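TarM (Staphylococcus aureus subsp. aureus 21178, PDB 4X7R) belongs to the glycosyltransferases of the GT-B fold, with a deep cleft between two Rossmann-like domains that here holds uridine-5'-diphosphate. Local coordinates at residues A[319-324]-A[395-400]; A[327-332]-A[358-363]; A[335-340]-A[352-357]; A[339-344]-A[369-374]. The protein carries 1 engineered substitution. All coordinates share one frame; numbering follows the deposited sequence.

The four contacts all lie in the C-terminal part of the chain and use one parallel sheet with its covering helices and loops. Contacts 1 and 3 are core. Contact 1 is a backbone-bonded strand pair, while contact 3 packs helix 333-346 on strand 351-355 through apolar groups and an aromatic face. Contact 4, mostly buried, lies farther out on the same helix, sharing Val339 and Ala340 with contact 3, but its chemistry changes from a buried leucine to a partly exposed salt bridge. Contact 2 is a surface contact between two loops, joined by the carbonyl of Met327, its long thioether on the Lys361 methylenes, and small apolar groups; its Lys331 reaches the diphosphate, while contacts 1 and 3 approach the uracil.

Contact 1 (A[319-324]-A[395-400]). With UDP (uridine-5'-diphosphate), chain E.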
# COMPACT_ATOMS: atom_id res chain seq x y z
N LYS A 319 -31.32 -6.67 -3.01
CA LYS A 319 -30.45 -7.63 -2.35
C LYS A 319 -29.02 -7.61 -2.91
O LYS A 319 -28.62 -8.48 -3.68
CB LYS A 319 -31.07 -9.04 -2.39
CG LYS A 319 -32.44 -9.13 -1.75
CD LYS A 319 -33.22 -10.31 -2.30
CE LYS A 319 -34.60 -10.35 -1.71
NZ LYS A 319 -35.16 -11.72 -1.78
N ILE A 320 -28.26 -6.57 -2.54
CA ILE A 320 -26.88 -6.42 -2.98
C ILE A 320 -25.98 -6.49 -1.75
O ILE A 320 -26.12 -5.67 -0.83
CB ILE A 320 -26.64 -5.12 -3.81
CG1 ILE A 320 -27.76 -4.81 -4.85
CG2 ILE A 320 -25.22 -5.08 -4.42
CD1 ILE A 320 -27.93 -5.76 -6.01
N VAL A 321 -25.09 -7.49 -1.72
CA VAL A 321 -24.12 -7.68 -0.65
C VAL A 321 -22.78 -7.21 -1.20
O VAL A 321 -22.35 -7.69 -2.25
CB VAL A 321 -24.07 -9.13 -0.09
CG1 VAL A 321 -22.96 -9.29 0.94
CG2 VAL A 321 -25.41 -9.52 0.51
N GLY A 322 -22.17 -6.25 -0.53
CA GLY A 322 -20.90 -5.69 -0.98
C GLY A 322 -19.68 -6.16 -0.21
O GLY A 322 -19.79 -6.60 0.94
N HIS A 323 -18.51 -6.07 -0.86
CA HIS A 323 -17.21 -6.41 -0.29
C HIS A 323 -16.15 -5.62 -1.04
O HIS A 323 -15.96 -5.84 -2.23
CB HIS A 323 -16.95 -7.93 -0.36
CG HIS A 323 -15.70 -8.36 0.35
ND1 HIS A 323 -15.75 -8.96 1.59
CD2 HIS A 323 -14.41 -8.29 -0.04
CE1 HIS A 323 -14.50 -9.20 1.92
NE2 HIS A 323 -13.66 -8.80 0.97
N ILE A 324 -15.51 -4.65 -0.36
CA ILE A 324 -14.48 -3.77 -0.92
C ILE A 324 -13.18 -3.98 -0.14
O ILE A 324 -13.10 -3.56 1.01
CB ILE A 324 -14.90 -2.26 -0.92
CG1 ILE A 324 -16.28 -2.03 -1.60
CG2 ILE A 324 -13.83 -1.40 -1.58
CD1 ILE A 324 -16.92 -0.63 -1.26
N LEU A 395 -26.11 -4.31 2.45
CA LEU A 395 -25.23 -4.66 3.56
C LEU A 395 -23.85 -5.02 3.04
O LEU A 395 -23.65 -5.24 1.85
CB LEU A 395 -25.82 -5.77 4.46
CG LEU A 395 -26.01 -7.15 3.82
CD1 LEU A 395 -25.09 -8.17 4.44
CD2 LEU A 395 -27.42 -7.59 3.96
N VAL A 396 -22.89 -5.08 3.96
CA VAL A 396 -21.50 -5.41 3.67
C VAL A 396 -21.11 -6.64 4.50
O VAL A 396 -21.68 -6.90 5.56
CB VAL A 396 -20.58 -4.16 3.83
CG1 VAL A 396 -19.12 -4.52 4.06
CG2 VAL A 396 -20.73 -3.23 2.63
N VAL A 397 -20.19 -7.42 3.97
CA VAL A 397 -19.75 -8.65 4.60
C VAL A 397 -18.23 -8.66 4.81
O VAL A 397 -17.49 -8.08 4.00
CB VAL A 397 -20.29 -9.85 3.77
CG1 VAL A 397 -19.64 -9.90 2.39
CG2 VAL A 397 -20.13 -11.16 4.51
N SER A 398 -17.77 -9.31 5.91
CA SER A 398 -16.35 -9.49 6.20
C SER A 398 -16.10 -10.92 6.66
O SER A 398 -16.63 -11.34 7.68
CB SER A 398 -15.86 -8.51 7.25
OG SER A 398 -14.49 -8.77 7.52
N THR A 399 -15.30 -11.66 5.87
CA THR A 399 -14.87 -13.03 6.18
C THR A 399 -13.40 -13.00 6.61
O THR A 399 -12.82 -14.05 6.84
CB THR A 399 -15.10 -14.00 4.98
OG1 THR A 399 -14.60 -13.39 3.79
CG2 THR A 399 -16.55 -14.37 4.81
N SER A 400 -12.83 -11.80 6.72
CA SER A 400 -11.42 -11.59 7.10
C SER A 400 -11.07 -12.29 8.41
O SER A 400 -11.87 -12.28 9.34
CB SER A 400 -11.11 -10.10 7.18
OG SER A 400 -9.71 -9.93 7.33
N1 UDP E . -10.14 0.24 -1.17
C2 UDP E . -10.59 1.04 -2.21
N3 UDP E . -10.98 0.36 -3.34
C4 UDP E . -10.95 -1.01 -3.54
C5 UDP E . -10.42 -1.77 -2.44
C6 UDP E . -10.04 -1.14 -1.31
O2 UDP E . -10.64 2.26 -2.14
O4 UDP E . -11.38 -1.47 -4.61
C1' UDP E . -9.89 0.92 0.13
C2' UDP E . -11.10 0.93 1.07
O2' UDP E . -11.96 2.02 0.78
C3' UDP E . -10.42 1.08 2.43
C4' UDP E . -9.11 0.32 2.24
O4' UDP E . -8.87 0.24 0.82
O3' UDP E . -10.22 2.41 2.89
C5' UDP E . -9.08 -1.06 2.85
O5' UDP E . -8.97 -0.87 4.28
PA UDP E . -9.03 -2.04 5.38
O1A UDP E . -8.56 -1.50 6.68
O2A UDP E . -10.47 -2.56 5.48
O3A UDP E . -8.09 -3.20 4.91
PB UDP E . -6.56 -3.25 4.43
O1B UDP E . -5.75 -2.26 5.22
O2B UDP E . -6.46 -2.91 2.93
O3B UDP E . -6.01 -4.63 4.69
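Gly322 is bonded on both of its backbone polar atoms to strand 395-398. Its N-H donates to Leu395 O at 3.0 Å, and its O accepts Val397 N at 3.2 Å. This is a parallel pairing in which Val321 lies beside Leu395 and Gly322 beside Val396, and it is supported by a CA-H...O contact from Val321 CA to Leu395 O at 3.5 Å. Having no side chain, Gly322 adds no bulk next to Val396.

A third, weak bond is made by a side chain: His323 ND1 donates to Val397 O at 3.1 Å, bent to 130°, while NE2 is bonded to Ser325 OG, so the ring is tied at both nitrogens.

The apolar contacts suit branched residues. Val321 CG1, anti to the backbone N (chi1 175°), meets Val397 CG1 at 3.7 Å, and its CG2 branch meets Leu395 CG at 4.1 Å. Beyond the pair, Ile324 CG2 touches C4 of uridine-5'-diphosphate at 3.5 Å.

Strand 320-324 bonds to strand 351-355 as well; helix 333-346 packs on His323 and Val397 through Leu336, and helix 446-457 packs on Leu395 and Val397.

Contact 2 (A[327-332]-A[358-363]). With UDP (uridine-5'-diphosphate), chain E.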
# COMPACT_ATOMS: atom_id res chain seq x y z
N MET A 327 -7.53 -7.90 -2.62
CA MET A 327 -7.89 -9.32 -2.77
C MET A 327 -6.71 -10.19 -2.35
O MET A 327 -5.93 -10.64 -3.19
CB MET A 327 -8.41 -9.63 -4.17
CG MET A 327 -9.65 -8.86 -4.52
SD MET A 327 -10.50 -9.72 -5.83
CE MET A 327 -11.85 -8.67 -6.08
N VAL A 328 -6.56 -10.36 -1.03
CA VAL A 328 -5.44 -11.08 -0.43
C VAL A 328 -5.88 -12.24 0.46
O VAL A 328 -7.01 -12.22 0.94
CB VAL A 328 -4.43 -10.12 0.29
CG1 VAL A 328 -3.71 -9.21 -0.69
CG2 VAL A 328 -5.09 -9.32 1.42
N PRO A 329 -5.00 -13.25 0.70
CA PRO A 329 -5.40 -14.41 1.51
C PRO A 329 -6.06 -14.16 2.86
O PRO A 329 -6.98 -14.88 3.20
CB PRO A 329 -4.10 -15.20 1.66
CG PRO A 329 -3.34 -14.88 0.42
CD PRO A 329 -3.63 -13.43 0.16
N THR A 330 -5.61 -13.15 3.63
CA THR A 330 -6.17 -12.88 4.98
C THR A 330 -7.64 -12.46 4.98
O THR A 330 -8.33 -12.65 5.99
CB THR A 330 -5.29 -11.94 5.79
OG1 THR A 330 -5.22 -10.71 5.10
CG2 THR A 330 -3.91 -12.50 6.03
N LYS A 331 -8.12 -11.93 3.84
CA LYS A 331 -9.50 -11.49 3.65
C LYS A 331 -10.45 -12.66 3.48
O LYS A 331 -11.66 -12.50 3.65
CB LYS A 331 -9.61 -10.49 2.48
CG LYS A 331 -8.72 -9.25 2.62
CD LYS A 331 -9.15 -8.29 3.73
CE LYS A 331 -8.08 -7.25 3.92
NZ LYS A 331 -8.42 -6.32 5.04
N ARG A 332 -9.89 -13.87 3.21
CA ARG A 332 -10.63 -15.13 3.05
C ARG A 332 -11.87 -14.98 2.17
O ARG A 332 -12.97 -15.35 2.58
CB ARG A 332 -10.96 -15.79 4.41
CG ARG A 332 -9.74 -16.32 5.16
CD ARG A 332 -8.90 -17.37 4.42
NE ARG A 332 -9.67 -18.55 4.02
CZ ARG A 332 -9.87 -19.62 4.79
NH1 ARG A 332 -9.38 -19.65 6.02
NH2 ARG A 332 -10.57 -20.65 4.34
N GLY A 358 -5.84 -8.22 -6.50
CA GLY A 358 -4.84 -8.89 -5.68
C GLY A 358 -4.55 -10.30 -6.10
O GLY A 358 -5.20 -10.83 -7.01
N SER A 359 -3.57 -10.93 -5.42
CA SER A 359 -3.05 -12.27 -5.68
C SER A 359 -4.07 -13.40 -5.85
O SER A 359 -3.85 -14.26 -6.69
CB SER A 359 -1.97 -12.65 -4.67
OG SER A 359 -2.48 -12.72 -3.35
N VAL A 360 -5.18 -13.38 -5.07
CA VAL A 360 -6.23 -14.40 -5.08
C VAL A 360 -7.37 -14.17 -6.11
O VAL A 360 -8.20 -15.07 -6.27
CB VAL A 360 -6.80 -14.70 -3.66
CG1 VAL A 360 -5.69 -15.03 -2.66
CG2 VAL A 360 -7.69 -13.57 -3.15
N LYS A 361 -7.43 -12.99 -6.78
CA LYS A 361 -8.50 -12.66 -7.74
C LYS A 361 -8.81 -13.77 -8.76
O LYS A 361 -9.99 -14.09 -8.94
CB LYS A 361 -8.28 -11.31 -8.44
CG LYS A 361 -9.53 -10.80 -9.16
CD LYS A 361 -9.34 -9.46 -9.85
CE LYS A 361 -10.66 -8.93 -10.37
NZ LYS A 361 -10.50 -8.22 -11.66
N ASP A 362 -7.77 -14.34 -9.40
CA ASP A 362 -7.94 -15.42 -10.39
C ASP A 362 -8.48 -16.71 -9.77
O ASP A 362 -9.39 -17.32 -10.35
CB ASP A 362 -6.63 -15.67 -11.15
CG ASP A 362 -6.19 -14.51 -12.02
OD1 ASP A 362 -7.07 -13.74 -12.49
OD2 ASP A 362 -4.97 -14.39 -12.27
N LYS A 363 -7.96 -17.09 -8.58
CA LYS A 363 -8.38 -18.28 -7.82
C LYS A 363 -9.86 -18.15 -7.50
O LYS A 363 -10.60 -19.11 -7.67
CB LYS A 363 -7.57 -18.46 -6.51
CG LYS A 363 -6.09 -18.01 -6.57
CD LYS A 363 -5.16 -19.03 -7.25
CE LYS A 363 -3.81 -18.44 -7.62
NZ LYS A 363 -3.87 -17.61 -8.85
N1 UDP E . -10.14 0.24 -1.17
C2 UDP E . -10.59 1.04 -2.21
N3 UDP E . -10.98 0.36 -3.34
C4 UDP E . -10.95 -1.01 -3.54
C5 UDP E . -10.42 -1.77 -2.44
C6 UDP E . -10.04 -1.14 -1.31
O2 UDP E . -10.64 2.26 -2.14
O4 UDP E . -11.38 -1.47 -4.61
C1' UDP E . -9.89 0.92 0.13
C2' UDP E . -11.10 0.93 1.07
O2' UDP E . -11.96 2.02 0.78
C3' UDP E . -10.42 1.08 2.43
C4' UDP E . -9.11 0.32 2.24
O4' UDP E . -8.87 0.24 0.82
O3' UDP E . -10.22 2.41 2.89
C5' UDP E . -9.08 -1.06 2.85
O5' UDP E . -8.97 -0.87 4.28
PA UDP E . -9.03 -2.04 5.38
O1A UDP E . -8.56 -1.50 6.68
O2A UDP E . -10.47 -2.56 5.48
O3A UDP E . -8.09 -3.20 4.91
PB UDP E . -6.56 -3.25 4.43
O1B UDP E . -5.75 -2.26 5.22
O2B UDP E . -6.46 -2.91 2.93
O3B UDP E . -6.01 -4.63 4.69
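Met327 sends CG back beside its backbone N (chi1 -61°) and then runs extended, which carries Met327 SD to within 3.6 Å of Lys361 CG. Val360 has its CG2 branch set between backbone N and carbonyl carbon, and this methyl rests on Met327 O at 3.4 Å. The two segments are loops at the C-terminal ends of strands 320-324 and 351-355 in a Rossmann-like domain, each leading into the next helix. The second starts as a type I turn from Gly358 to Lys361, closed by Lys361 N to Gly358 O.

Met327 O is the common acceptor. Val360 N gives it a weak but nearly straight hydrogen bond of 3.4 Å, and Gly358 CA comes to 3.2 Å in a CA-H...O contact. Glycine fits here for two reasons: it has no side chain to meet the carbonyl, and it adopts readily a backbone with phi 162°. The flexible, unbranched thioether of Met327 suits its buried place, lying obliquely across the aliphatic start of Lys361, whose charged end leads away.

Toward the outside, Pro329 CD packs on Val360 CG1 at 3.8 Å. Pro329 also begins the 3-10 turn 329-331, for which its fixed phi is well suited. That turn brings Lys331 to the ligand side, where Glu403 gives its ammonium a second charged partner. Lys331 NZ donates to two oxygens of uridine-5'-diphosphate, O3A at 3.1 Å and O3B at 3.0 Å.

Contact 3 (A[335-340]-A[352-357]); sequences LLIEVA and FHIYGE. With UDP (uridine-5'-diphosphate), chain E.
Ala340 sits squarely over a face of Phe352: its CB is 4.0 Å from the ring centroid and only 6° off the ring normal, a CH-pi contact. The small methyl lets the helix backbone come down to the ring as well, with Ala340 CA 3.9 Å from Phe352 CZ. One turn earlier, Leu336 divides its branches. CD1 approaches the ring obliquely, 4.1 Å from Phe352 CD2, whereas CD2 meets Ile354 CD1 tip to tip at 3.8 Å. Ile354 CD1 is also touched by Ile337 CD1 at 3.7 Å. Ile354 reaches the helix because its CG1 lies anti to the carbonyl carbon (chi1 -49°) and its chain then runs extended.

In the next shell, Val321 packs on Phe352 and His323 on Ile354 from one neighbouring strand, and Val377 from the other touches Ile354 and Ala340. The helix and strand run nearly antiparallel (168°), their axes 10.9 Å apart. Past the strand end, Gly356 N comes within 3.5 Å of O4 of uridine-5'-diphosphate.

Strand 320-324, helix 333-346 and strand 351-355 form a beta-alpha-beta crossover, the building unit of a Rossmann-like domain, with the ligand at the C-terminal ends of its strands.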
# COMPACT_ATOMS: atom_id res chain seq x y z
N LEU A 335 -13.92 -17.98 1.60
CA LEU A 335 -14.98 -18.23 2.58
C LEU A 335 -16.23 -17.42 2.22
O LEU A 335 -17.34 -17.90 2.43
CB LEU A 335 -14.54 -17.96 4.03
CG LEU A 335 -13.65 -19.04 4.69
CD1 LEU A 335 -13.23 -18.62 6.09
CD2 LEU A 335 -14.36 -20.38 4.77
N LEU A 336 -16.03 -16.23 1.63
CA LEU A 336 -17.12 -15.38 1.14
C LEU A 336 -17.83 -16.06 -0.04
O LEU A 336 -19.06 -16.04 -0.08
CB LEU A 336 -16.60 -13.97 0.77
CG LEU A 336 -17.58 -13.01 0.07
CD1 LEU A 336 -18.84 -12.80 0.90
CD2 LEU A 336 -16.93 -11.70 -0.27
N ILE A 337 -17.06 -16.69 -0.97
CA ILE A 337 -17.63 -17.45 -2.10
C ILE A 337 -18.43 -18.65 -1.57
O ILE A 337 -19.54 -18.89 -2.05
CB ILE A 337 -16.58 -17.85 -3.18
CG1 ILE A 337 -15.80 -16.64 -3.74
CG2 ILE A 337 -17.21 -18.68 -4.32
CD1 ILE A 337 -16.61 -15.46 -4.26
N GLU A 338 -17.89 -19.35 -0.54
CA GLU A 338 -18.57 -20.47 0.12
C GLU A 338 -19.86 -20.00 0.79
O GLU A 338 -20.85 -20.72 0.76
CB GLU A 338 -17.65 -21.17 1.14
CG GLU A 338 -16.63 -22.09 0.50
CD GLU A 338 -15.59 -22.69 1.43
OE1 GLU A 338 -15.96 -23.16 2.53
OE2 GLU A 338 -14.40 -22.71 1.04
N VAL A 339 -19.85 -18.78 1.37
CA VAL A 339 -21.02 -18.17 2.00
C VAL A 339 -22.05 -17.80 0.93
O VAL A 339 -23.24 -18.09 1.10
CB VAL A 339 -20.66 -16.98 2.93
CG1 VAL A 339 -21.90 -16.21 3.36
CG2 VAL A 339 -19.89 -17.47 4.16
N ALA A 340 -21.58 -17.19 -0.19
CA ALA A 340 -22.40 -16.80 -1.34
C ALA A 340 -23.19 -18.00 -1.88
O ALA A 340 -24.40 -17.88 -2.06
CB ALA A 340 -21.53 -16.21 -2.44
N PHE A 352 -23.75 -10.46 -5.11
CA PHE A 352 -22.53 -10.21 -4.36
C PHE A 352 -21.57 -9.45 -5.26
O PHE A 352 -21.16 -9.96 -6.31
CB PHE A 352 -21.90 -11.52 -3.82
CG PHE A 352 -22.66 -12.18 -2.68
CD1 PHE A 352 -23.82 -12.90 -2.92
CD2 PHE A 352 -22.19 -12.10 -1.38
CE1 PHE A 352 -24.53 -13.50 -1.87
CE2 PHE A 352 -22.89 -12.71 -0.33
CZ PHE A 352 -24.06 -13.41 -0.58
N HIS A 353 -21.27 -8.19 -4.87
CA HIS A 353 -20.36 -7.29 -5.59
C HIS A 353 -19.04 -7.24 -4.85
O HIS A 353 -18.97 -6.71 -3.74
CB HIS A 353 -20.96 -5.87 -5.68
CG HIS A 353 -22.11 -5.73 -6.62
ND1 HIS A 353 -22.51 -4.48 -7.07
CD2 HIS A 353 -22.93 -6.67 -7.16
CE1 HIS A 353 -23.55 -4.70 -7.86
NE2 HIS A 353 -23.84 -6.00 -7.94
N ILE A 354 -17.99 -7.80 -5.47
CA ILE A 354 -16.66 -7.86 -4.87
C ILE A 354 -15.71 -6.93 -5.61
O ILE A 354 -15.38 -7.18 -6.77
CB ILE A 354 -16.14 -9.32 -4.74
CG1 ILE A 354 -17.21 -10.25 -4.08
CG2 ILE A 354 -14.81 -9.37 -3.97
CD1 ILE A 354 -16.88 -11.73 -4.07
N TYR A 355 -15.27 -5.85 -4.93
CA TYR A 355 -14.34 -4.87 -5.49
C TYR A 355 -12.93 -5.07 -4.98
O TYR A 355 -12.73 -5.49 -3.84
CB TYR A 355 -14.79 -3.44 -5.16
CG TYR A 355 -16.01 -2.99 -5.93
CD1 TYR A 355 -17.30 -3.25 -5.46
CD2 TYR A 355 -15.89 -2.29 -7.13
CE1 TYR A 355 -18.42 -2.83 -6.16
CE2 TYR A 355 -17.01 -1.86 -7.83
CZ TYR A 355 -18.27 -2.14 -7.35
OH TYR A 355 -19.39 -1.71 -8.02
N GLY A 356 -11.96 -4.72 -5.83
CA GLY A 356 -10.55 -4.79 -5.52
C GLY A 356 -9.75 -5.64 -6.48
O GLY A 356 -10.31 -6.20 -7.44
N GLU A 357 -8.44 -5.73 -6.25
CA GLU A 357 -7.49 -6.52 -7.04
C GLU A 357 -6.48 -7.13 -6.08
O GLU A 357 -6.28 -6.62 -4.97
CB GLU A 357 -6.74 -5.64 -8.05
CG GLU A 357 -7.63 -4.98 -9.09
CD GLU A 357 -6.91 -3.95 -9.93
OE1 GLU A 357 -5.84 -3.45 -9.50
OE2 GLU A 357 -7.43 -3.64 -11.02
N1 UDP E . -10.14 0.24 -1.17
C2 UDP E . -10.59 1.04 -2.21
N3 UDP E . -10.98 0.36 -3.34
C4 UDP E . -10.95 -1.01 -3.54
C5 UDP E . -10.42 -1.77 -2.44
C6 UDP E . -10.04 -1.14 -1.31
O2 UDP E . -10.64 2.26 -2.14
O4 UDP E . -11.38 -1.47 -4.61
C1' UDP E . -9.89 0.92 0.13
C2' UDP E . -11.10 0.93 1.07
O2' UDP E . -11.96 2.02 0.78
C3' UDP E . -10.42 1.08 2.43
C4' UDP E . -9.11 0.32 2.24
O4' UDP E . -8.87 0.24 0.82
O3' UDP E . -10.22 2.41 2.89
C5' UDP E . -9.08 -1.06 2.85
O5' UDP E . -8.97 -0.87 4.28
PA UDP E . -9.03 -2.04 5.38
O1A UDP E . -8.56 -1.50 6.68
O2A UDP E . -10.47 -2.56 5.48
O3A UDP E . -8.09 -3.20 4.91
PB UDP E . -6.56 -3.25 4.43
O1B UDP E . -5.75 -2.26 5.22
O2B UDP E . -6.46 -2.91 2.93
O3B UDP E . -6.01 -4.63 4.69

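Contact 4 (A[339-344]-A[369-374]); sequences VAELVV and EDKNLE
Leu373 carries the tight, buried part of the contact, pressing both methyls onto one side of helix 333-346. CD1 lies against the backbone and side-chain base of Glu341, 3.9 Å from its CB. CD2 slides alongside Val344, whose CB is 3.8 Å away, and also comes near Ala340 O. A forked leucine suits this place because its two branches can lie on Glu341 and Val344, about one turn apart, while the beta-branched valine and the small alanine give it a compact surface.

The other part is polar and partly exposed. Glu341 stretches toward 369-374, CG anti to the backbone N (chi1 -174°) and the chain extended after it, while Lys371 crosses it at about a right angle and bends at its last torsion. Lys371 NZ then meets Glu341 OE1 at 2.8 Å in a salt bridge, approaching from above the carboxylate plane, 52° out of it. The second oxygen, Glu341 OE2, is farther from Lys371 NZ at 3.5 Å and lies instead beside the lysine methylenes, 3.8 Å from Lys371 CG.

Between the two parts, Asn372 ends helix 361-370 in a Schellman motif, its positive phi of 56° being a conformation that asparagine tolerates well. Asn372 is exposed, while Lys371 and Leu373 beside it both point to helix 333-346.

Lys371 and Leu373 also pack on Ile337 of helix 333-346. That helix rests through Val343 on Phe352 of strand 351-355, and through Val339 on helix 446-457, while the segment 369-374 leads on to edge strand 377-381.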
# COMPACT_ATOMS: atom_id res chain seq x y z
N VAL A 339 -19.85 -18.78 1.37
CA VAL A 339 -21.02 -18.17 2.00
C VAL A 339 -22.05 -17.80 0.93
O VAL A 339 -23.24 -18.09 1.10
CB VAL A 339 -20.66 -16.98 2.93
CG1 VAL A 339 -21.90 -16.21 3.36
CG2 VAL A 339 -19.89 -17.47 4.16
N ALA A 340 -21.58 -17.19 -0.19
CA ALA A 340 -22.40 -16.80 -1.34
C ALA A 340 -23.19 -18.00 -1.88
O ALA A 340 -24.40 -17.88 -2.06
CB ALA A 340 -21.53 -16.21 -2.44
N GLU A 341 -22.52 -19.17 -2.02
CA GLU A 341 -23.12 -20.43 -2.46
C GLU A 341 -24.32 -20.82 -1.58
O GLU A 341 -25.36 -21.21 -2.12
CB GLU A 341 -22.06 -21.56 -2.47
CG GLU A 341 -22.56 -22.88 -3.04
CD GLU A 341 -21.54 -24.00 -3.09
OE1 GLU A 341 -20.85 -24.23 -2.07
OE2 GLU A 341 -21.46 -24.68 -4.14
N LEU A 342 -24.19 -20.69 -0.24
CA LEU A 342 -25.24 -21.01 0.73
C LEU A 342 -26.41 -20.03 0.66
O LEU A 342 -27.57 -20.46 0.68
CB LEU A 342 -24.68 -21.05 2.16
CG LEU A 342 -23.65 -22.14 2.49
CD1 LEU A 342 -22.95 -21.85 3.80
CD2 LEU A 342 -24.31 -23.52 2.55
N VAL A 343 -26.12 -18.72 0.56
CA VAL A 343 -27.11 -17.65 0.48
C VAL A 343 -27.91 -17.78 -0.83
O VAL A 343 -29.15 -17.77 -0.79
CB VAL A 343 -26.46 -16.23 0.64
CG1 VAL A 343 -27.51 -15.13 0.60
CG2 VAL A 343 -25.67 -16.13 1.94
N VAL A 344 -27.21 -17.96 -1.98
CA VAL A 344 -27.79 -18.12 -3.32
C VAL A 344 -28.66 -19.39 -3.43
O VAL A 344 -29.70 -19.33 -4.07
CB VAL A 344 -26.74 -17.95 -4.46
CG1 VAL A 344 -27.31 -18.29 -5.83
CG2 VAL A 344 -26.16 -16.54 -4.46
N GLU A 369 -17.06 -19.70 -10.96
CA GLU A 369 -17.39 -20.47 -12.17
C GLU A 369 -17.64 -21.94 -11.83
O GLU A 369 -18.69 -22.47 -12.18
CB GLU A 369 -16.27 -20.32 -13.22
CG GLU A 369 -16.15 -18.92 -13.79
CD GLU A 369 -14.78 -18.52 -14.32
OE1 GLU A 369 -14.08 -19.39 -14.88
OE2 GLU A 369 -14.43 -17.32 -14.20
N ASP A 370 -16.69 -22.57 -11.08
CA ASP A 370 -16.77 -23.97 -10.62
C ASP A 370 -17.99 -24.23 -9.75
O ASP A 370 -18.51 -25.35 -9.76
CB ASP A 370 -15.49 -24.37 -9.86
CG ASP A 370 -14.25 -24.58 -10.72
OD1 ASP A 370 -14.20 -24.01 -11.84
OD2 ASP A 370 -13.33 -25.28 -10.26
N LYS A 371 -18.45 -23.21 -9.01
CA LYS A 371 -19.62 -23.30 -8.13
C LYS A 371 -20.89 -22.80 -8.83
O LYS A 371 -21.98 -22.88 -8.25
CB LYS A 371 -19.37 -22.55 -6.82
CG LYS A 371 -18.41 -23.28 -5.89
CD LYS A 371 -18.02 -22.44 -4.68
CE LYS A 371 -17.28 -23.26 -3.64
NZ LYS A 371 -18.18 -24.21 -2.94
N ASN A 372 -20.74 -22.30 -10.09
CA ASN A 372 -21.80 -21.76 -10.95
C ASN A 372 -22.56 -20.61 -10.29
O ASN A 372 -23.80 -20.60 -10.24
CB ASN A 372 -22.72 -22.85 -11.55
CG ASN A 372 -22.00 -23.99 -12.26
OD1 ASN A 372 -22.05 -25.13 -11.81
ND2 ASN A 372 -21.32 -23.71 -13.38
N LEU A 373 -21.80 -19.63 -9.78
CA LEU A 373 -22.32 -18.43 -9.13
C LEU A 373 -22.08 -17.19 -10.00
O LEU A 373 -22.29 -16.07 -9.54
CB LEU A 373 -21.70 -18.26 -7.72
CG LEU A 373 -22.10 -19.28 -6.67
CD1 LEU A 373 -21.04 -19.40 -5.60
CD2 LEU A 373 -23.44 -18.93 -6.05
N GLU A 374 -21.66 -17.40 -11.27
CA GLU A 374 -21.38 -16.34 -12.25
C GLU A 374 -22.56 -15.40 -12.56
O GLU A 374 -22.35 -14.31 -13.09
CB GLU A 374 -20.69 -16.89 -13.53
CG GLU A 374 -21.43 -18.04 -14.21
CD GLU A 374 -20.76 -18.63 -15.45
OE1 GLU A 374 -19.76 -18.07 -15.94
OE2 GLU A 374 -21.27 -19.67 -15.94